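Local coordinates for protein plasma serine protease inhibitor (Homo sapiens, PDB 3DY0) that inhibits serine proteases in blood plasma and other body fluids in a heparin-dependent way, trapping the target irreversibly through its cleavable reactive centre loop, at residues A[18-23]-A[279-284]; A[28-33]-A[324-329]; A[38-43]-A[285-290]. One frame throughout, in Å; residues are numbered along the deposited sequence. Where two conformers were deposited one is given.

Overall arrangement
Interactions 1 and 3 use adjoining parts of one loop: its residues 279-284 pack on helix 12-23, whereas residues 285-290 pack on helix 33-45, the two centres lying about 13 Å apart. Interaction 2 is more central, about 6 Å from the centre of the chain against about 14 Å for the others, and its strand 29-31 joins the same two helices in sequence. It touches interaction 1 where L20 CD1 lies 3.7 Å from F31 CD1. Across each pair of segments the contacts are apolar, but the settings differ. Interaction 1 is partly open to solvent, interaction 3 is a buried leucine-isoleucine-valine cluster, and interaction 2 is a buried alanine, serine and phenylalanine interface against the sheet.

Interaction 1 of 3, residues A[18-23]-A[279-284]; sequences RALASA and EKVLPS
A19, L20 and V281 form the heart of this contact, with the valine side chain directed at the last turns of helix 12-23. The closest pair is A19 CB with V281 CG1, 3.7 Å apart, and at this level the backbones also approach, the CA atoms of A19 and V281 being 6.7 Å from each other. The A19 methyl points from its CA straight toward the loop, so the alanine makes its contact without any side-chain rotation to set. V281 has CG1 anti to its backbone N (chi1 -177°) and CG2 anti to the carbonyl carbon, a setting that presents both methyls to the helix. CG1 bridges two helix side chains, because it touches L20 CD2 at 3.9 Å as well as the alanine methyl. L20 CD2 is in turn 3.9 Å from V281 CG2, and is thus seated between the two valine branches while the leucine and valine side chains cross at about a right angle. With chi2 of L20 at 180°, CD1 is the extended branch, and CD2 is the one left to meet the valine.

In the serpin fold this joins an N-terminal helix to the connection between strands 259-277 and 307-319 of the sheet. L20 is the buried member, and it also packs on F31 of strand 29-31; V281 and A19 lie nearer the surface.

Further along the loop, S284 adds a looser contact at the margin: its CB is 4.3 Å from A19 CB. S284 belongs to a short 3-10 turn that begins at L282, and the L282 side chain packs on M311 and F291, tying the loop to strand 307-319.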
# COMPACT_ATOMS: atom_id res chain seq x y z
N ARG A 18 -5.12 -10.09 4.55
CA ARG A 18 -6.00 -10.90 5.37
C ARG A 18 -6.01 -10.50 6.85
O ARG A 18 -7.06 -10.54 7.49
CB ARG A 18 -5.65 -12.39 5.22
CG ARG A 18 -6.18 -13.00 3.92
CD ARG A 18 -5.87 -14.49 3.83
NE ARG A 18 -4.47 -14.74 3.50
CZ ARG A 18 -3.99 -14.80 2.26
NH1 ARG A 18 -4.80 -14.64 1.22
NH2 ARG A 18 -2.70 -15.02 2.06
N ALA A 19 -4.85 -10.11 7.38
CA ALA A 19 -4.78 -9.68 8.77
C ALA A 19 -5.63 -8.42 8.96
O ALA A 19 -6.38 -8.30 9.94
CB ALA A 19 -3.33 -9.39 9.16
N LEU A 20 -5.52 -7.49 8.02
CA LEU A 20 -6.30 -6.25 8.08
C LEU A 20 -7.79 -6.53 7.94
O LEU A 20 -8.61 -5.99 8.69
CB LEU A 20 -5.84 -5.29 6.98
CG LEU A 20 -4.40 -4.79 7.10
CD1 LEU A 20 -4.10 -3.84 5.94
CD2 LEU A 20 -4.22 -4.07 8.45
N ALA A 21 -8.14 -7.40 7.00
CA ALA A 21 -9.54 -7.74 6.76
C ALA A 21 -10.17 -8.41 7.98
O ALA A 21 -11.31 -8.13 8.35
CB ALA A 21 -9.65 -8.67 5.55
N SER A 22 -9.41 -9.30 8.61
CA SER A 22 -9.89 -10.01 9.79
C SER A 22 -10.04 -9.08 10.98
O SER A 22 -10.91 -9.28 11.83
CB SER A 22 -8.95 -11.16 10.14
OG SER A 22 -9.03 -12.19 9.17
N ALA A 23 -9.18 -8.07 11.05
CA ALA A 23 -9.22 -7.12 12.16
C ALA A 23 -10.39 -6.15 12.06
O ALA A 23 -10.79 -5.55 13.06
CB ALA A 23 -7.91 -6.34 12.22
N GLU A 279 2.04 -1.81 13.82
CA GLU A 279 2.76 -2.50 14.89
C GLU A 279 1.84 -3.50 15.59
O GLU A 279 2.30 -4.46 16.20
CB GLU A 279 3.33 -1.50 15.90
CG GLU A 279 2.32 -0.79 16.79
CD GLU A 279 1.67 0.41 16.14
OE1 GLU A 279 0.91 1.11 16.85
OE2 GLU A 279 1.92 0.67 14.94
N LYS A 280 0.53 -3.29 15.47
CA LYS A 280 -0.43 -4.19 16.09
C LYS A 280 -0.80 -5.33 15.14
O LYS A 280 -1.34 -6.35 15.56
CB LYS A 280 -1.69 -3.43 16.49
CG LYS A 280 -1.44 -2.32 17.50
N VAL A 281 -0.50 -5.14 13.86
CA VAL A 281 -0.83 -6.10 12.82
C VAL A 281 0.32 -7.00 12.37
O VAL A 281 0.15 -8.21 12.22
CB VAL A 281 -1.37 -5.37 11.57
CG1 VAL A 281 -1.78 -6.36 10.51
CG2 VAL A 281 -2.54 -4.47 11.96
N LEU A 282 1.49 -6.41 12.16
CA LEU A 282 2.64 -7.17 11.69
C LEU A 282 3.02 -8.40 12.51
O LEU A 282 3.58 -9.36 11.96
CB LEU A 282 3.83 -6.23 11.49
CG LEU A 282 3.59 -5.28 10.31
CD1 LEU A 282 4.68 -4.22 10.25
CD2 LEU A 282 3.54 -6.07 9.01
N PRO A 283 2.75 -8.41 13.82
CA PRO A 283 3.12 -9.61 14.56
C PRO A 283 2.40 -10.84 13.98
O PRO A 283 2.84 -11.97 14.16
CB PRO A 283 2.67 -9.29 15.98
CG PRO A 283 2.97 -7.83 16.07
CD PRO A 283 2.45 -7.30 14.74
N SER A 284 1.30 -10.60 13.26
CA SER A 284 0.53 -11.68 12.64
C SER A 284 1.32 -12.30 11.49
O SER A 284 1.01 -13.41 11.04
CB SER A 284 -0.81 -11.16 12.11
OG SER A 284 -1.66 -10.79 13.18

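Interaction 2 of 3, residues A[28-33]-A[324-329]; sequences NIFFSP and TRAAAA
A326 is the first residue of 324-329 to meet the other segment, its CB lying 4.4 Å from F30 CZ. The methyl is at the edge of the ring, near its plane, and not over a face. F30 holds its ring out toward the strand with CG anti to the backbone N (chi1 -165°), and A315 and V317 of strand 307-319 also touch it. A327 points the other way, onto K147 and I148. A328 faces inward again, following the alternation of a strand, and its CB packs 3.7 Å from S32 CB, where the CA atoms come within 6.3 Å. The touching parts run 71° apart, so contact is confined to these two places.

S32 meets A328 through carbon alone. Its OG, anti to the backbone N (chi1 172°), bonds to the backbone of the bound peptide and caps S35 N at the start of helix 33-45, while H313 NE2 bonds to S32 N.

Strand 323-335 lies antiparallel between 159-172 and 307-319: it is the cleaved reactive centre loop, inserted as a strand into beta-sheet A, the hallmark of a cleaved serpin; beneath it, S32 and H313 belong to the region known as the shutter.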
# COMPACT_ATOMS: atom_id res chain seq x y z
N ASN A 28 -14.09 -1.19 4.76
CA ASN A 28 -13.24 -0.94 3.61
C ASN A 28 -11.80 -1.20 4.04
O ASN A 28 -11.44 -0.97 5.19
CB ASN A 28 -13.33 0.51 3.13
CG ASN A 28 -14.67 0.85 2.53
OD1 ASN A 28 -15.31 0.00 1.90
ND2 ASN A 28 -15.10 2.09 2.70
N ILE A 29 -11.00 -1.67 3.09
CA ILE A 29 -9.58 -1.93 3.33
C ILE A 29 -8.84 -1.26 2.19
O ILE A 29 -9.27 -1.32 1.05
CB ILE A 29 -9.24 -3.43 3.26
CG1 ILE A 29 -10.03 -4.21 4.30
CG2 ILE A 29 -7.74 -3.63 3.47
CD1 ILE A 29 -9.81 -5.70 4.22
N PHE A 30 -7.74 -0.59 2.50
CA PHE A 30 -6.94 0.04 1.46
C PHE A 30 -5.55 0.36 1.95
O PHE A 30 -5.38 1.06 2.95
CB PHE A 30 -7.60 1.31 0.92
CG PHE A 30 -7.00 1.77 -0.38
CD1 PHE A 30 -7.23 1.06 -1.56
CD2 PHE A 30 -6.15 2.87 -0.42
CE1 PHE A 30 -6.60 1.43 -2.75
CE2 PHE A 30 -5.51 3.25 -1.61
CZ PHE A 30 -5.74 2.52 -2.78
N PHE A 31 -4.55 -0.15 1.24
CA PHE A 31 -3.17 0.12 1.62
C PHE A 31 -2.24 -0.03 0.43
O PHE A 31 -2.65 -0.51 -0.63
CB PHE A 31 -2.71 -0.80 2.76
CG PHE A 31 -2.59 -2.26 2.38
CD1 PHE A 31 -3.72 -3.08 2.32
CD2 PHE A 31 -1.34 -2.84 2.15
CE1 PHE A 31 -3.61 -4.44 2.03
CE2 PHE A 31 -1.21 -4.21 1.86
CZ PHE A 31 -2.35 -5.01 1.80
N SER A 32 -1.00 0.42 0.60
CA SER A 32 0.00 0.29 -0.45
C SER A 32 1.03 -0.76 -0.05
O SER A 32 1.85 -0.53 0.83
CB SER A 32 0.73 1.61 -0.70
OG SER A 32 1.81 1.39 -1.60
N PRO A 33 0.98 -1.93 -0.70
CA PRO A 33 1.94 -2.99 -0.37
C PRO A 33 3.39 -2.52 -0.54
O PRO A 33 4.24 -2.80 0.31
CB PRO A 33 1.57 -4.10 -1.35
CG PRO A 33 0.08 -3.93 -1.48
CD PRO A 33 -0.05 -2.42 -1.63
N THR A 324 -7.91 7.69 -11.80
CA THR A 324 -7.67 7.34 -10.41
C THR A 324 -6.52 8.12 -9.79
O THR A 324 -5.52 8.40 -10.45
CB THR A 324 -7.33 5.83 -10.28
OG1 THR A 324 -8.45 5.04 -10.70
CG2 THR A 324 -6.94 5.46 -8.84
N ARG A 325 -6.69 8.50 -8.53
CA ARG A 325 -5.62 9.14 -7.77
C ARG A 325 -5.52 8.27 -6.54
O ARG A 325 -6.53 7.90 -5.95
CB ARG A 325 -5.98 10.57 -7.35
CG ARG A 325 -5.74 11.63 -8.41
CD ARG A 325 -6.83 11.60 -9.45
NE ARG A 325 -8.13 11.76 -8.81
CZ ARG A 325 -9.29 11.53 -9.40
NH1 ARG A 325 -10.42 11.71 -8.73
NH2 ARG A 325 -9.33 11.11 -10.66
N ALA A 326 -4.30 7.90 -6.17
CA ALA A 326 -4.07 7.07 -5.00
C ALA A 326 -2.77 7.51 -4.35
O ALA A 326 -1.82 7.89 -5.03
CB ALA A 326 -4.00 5.59 -5.38
N ALA A 327 -2.73 7.45 -3.03
CA ALA A 327 -1.52 7.85 -2.33
C ALA A 327 -1.46 7.15 -1.00
O ALA A 327 -2.47 6.68 -0.49
CB ALA A 327 -1.51 9.35 -2.13
N ALA A 328 -0.26 7.08 -0.43
CA ALA A 328 -0.09 6.46 0.86
C ALA A 328 1.25 6.87 1.45
O ALA A 328 2.14 7.35 0.75
CB ALA A 328 -0.15 4.93 0.72
N ALA A 329 1.38 6.69 2.76
CA ALA A 329 2.62 6.99 3.44
C ALA A 329 2.71 6.07 4.64
O ALA A 329 1.69 5.66 5.21
CB ALA A 329 2.66 8.45 3.89

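Interaction 3 of 3, residues A[38-43]-A[285-290]; sequences MSLAML and LGISNV
L40 and L43, one helical turn apart on helix 33-45, face I287 and V290 across CA separations of 9.7 Å and 9.1 Å, so the backbones stay well apart and the side chains span the gap. L40 and I287 reach toward each other tip to tip, the terminal methyls L40 CD1 and I287 CD1 meeting at 3.9 Å. The extended chi2 of I287 (173°) carries its CD1 that far from the loop. L43 and V290 meet in the same manner, L43 CD2 lying 3.8 Å from V290 CG2. Here the leucine has CG anti to its backbone N, as the touching methyl CG2 of the valine also is.

Within the serpin fold, helix 33-45 is an interior helix of the helical layer packed on the sheet: M38 and A41 lie against helices 65-81 and 107-117, M42 against 107-117, while L40 and L43 face the loop, with F12 beside L40 and I55 beside L43. The loop side is held by further bonds, since Q54 OE1 accepts the backbone N-H of both S288 and N289, and the backbone of V290 is hydrogen-bonded to V308 on strand 307-319. L285 packs on F12 and L16 of helix 12-23.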
# COMPACT_ATOMS: atom_id res chain seq x y z
N MET A 38 8.67 -1.58 1.32
CA MET A 38 9.86 -0.74 1.20
C MET A 38 10.26 -0.27 2.60
O MET A 38 11.44 -0.26 2.95
CB MET A 38 9.61 0.45 0.27
CG MET A 38 10.81 1.39 0.14
SD MET A 38 10.73 2.49 -1.29
CE MET A 38 11.16 1.35 -2.61
N SER A 39 9.28 0.09 3.42
CA SER A 39 9.57 0.54 4.78
C SER A 39 10.21 -0.57 5.60
O SER A 39 11.16 -0.32 6.35
CB SER A 39 8.28 1.01 5.48
OG SER A 39 7.76 2.16 4.85
N LEU A 40 9.70 -1.79 5.46
CA LEU A 40 10.25 -2.92 6.19
C LEU A 40 11.66 -3.26 5.69
O LEU A 40 12.54 -3.63 6.47
CB LEU A 40 9.33 -4.14 6.05
CG LEU A 40 8.08 -4.09 6.93
CD1 LEU A 40 7.14 -5.22 6.55
CD2 LEU A 40 8.48 -4.21 8.40
N ALA A 41 11.87 -3.13 4.38
CA ALA A 41 13.19 -3.40 3.81
C ALA A 41 14.21 -2.39 4.36
O ALA A 41 15.33 -2.76 4.71
CB ALA A 41 13.13 -3.30 2.29
N MET A 42 13.82 -1.12 4.43
CA MET A 42 14.72 -0.10 4.97
C MET A 42 14.99 -0.39 6.44
O MET A 42 16.12 -0.25 6.92
CB MET A 42 14.11 1.29 4.81
CG MET A 42 14.03 1.75 3.36
SD MET A 42 13.52 3.47 3.17
CE MET A 42 11.85 3.40 3.88
N LEU A 43 13.94 -0.78 7.16
CA LEU A 43 14.07 -1.08 8.58
C LEU A 43 15.07 -2.22 8.79
O LEU A 43 15.86 -2.20 9.74
CB LEU A 43 12.71 -1.46 9.16
CG LEU A 43 12.64 -1.80 10.65
CD1 LEU A 43 13.17 -0.64 11.49
CD2 LEU A 43 11.19 -2.11 11.03
N LEU A 285 2.32 -11.57 11.01
CA LEU A 285 3.17 -12.04 9.93
C LEU A 285 4.53 -12.45 10.51
O LEU A 285 5.50 -12.64 9.77
CB LEU A 285 3.37 -10.95 8.87
CG LEU A 285 2.27 -10.83 7.81
CD1 LEU A 285 0.97 -10.39 8.46
CD2 LEU A 285 2.71 -9.84 6.74
N GLY A 286 4.58 -12.58 11.83
CA GLY A 286 5.81 -12.99 12.48
C GLY A 286 6.81 -11.87 12.75
O GLY A 286 7.91 -12.13 13.23
N ILE A 287 6.44 -10.64 12.43
CA ILE A 287 7.33 -9.50 12.66
C ILE A 287 6.91 -8.87 13.98
O ILE A 287 5.96 -8.08 14.03
CB ILE A 287 7.21 -8.47 11.52
CG1 ILE A 287 7.58 -9.13 10.20
CG2 ILE A 287 8.12 -7.28 11.79
CD1 ILE A 287 7.35 -8.27 8.97
N SER A 288 7.63 -9.20 15.05
CA SER A 288 7.28 -8.71 16.37
C SER A 288 8.39 -8.11 17.22
O SER A 288 8.19 -7.10 17.89
CB SER A 288 6.61 -9.84 17.16
OG SER A 288 7.54 -10.89 17.41
N ASN A 289 9.57 -8.73 17.20
CA ASN A 289 10.68 -8.26 18.03
C ASN A 289 11.05 -6.79 17.89
O ASN A 289 11.38 -6.12 18.87
CB ASN A 289 11.91 -9.13 17.78
CG ASN A 289 11.79 -10.50 18.42
OD1 ASN A 289 10.71 -11.10 18.45
ND2 ASN A 289 12.91 -11.02 18.92
N VAL A 290 11.00 -6.28 16.66
CA VAL A 290 11.37 -4.90 16.41
C VAL A 290 10.52 -3.88 17.18
O VAL A 290 10.94 -2.73 17.37
CB VAL A 290 11.31 -4.61 14.89
CG1 VAL A 290 9.87 -4.55 14.42
CG2 VAL A 290 12.06 -3.32 14.57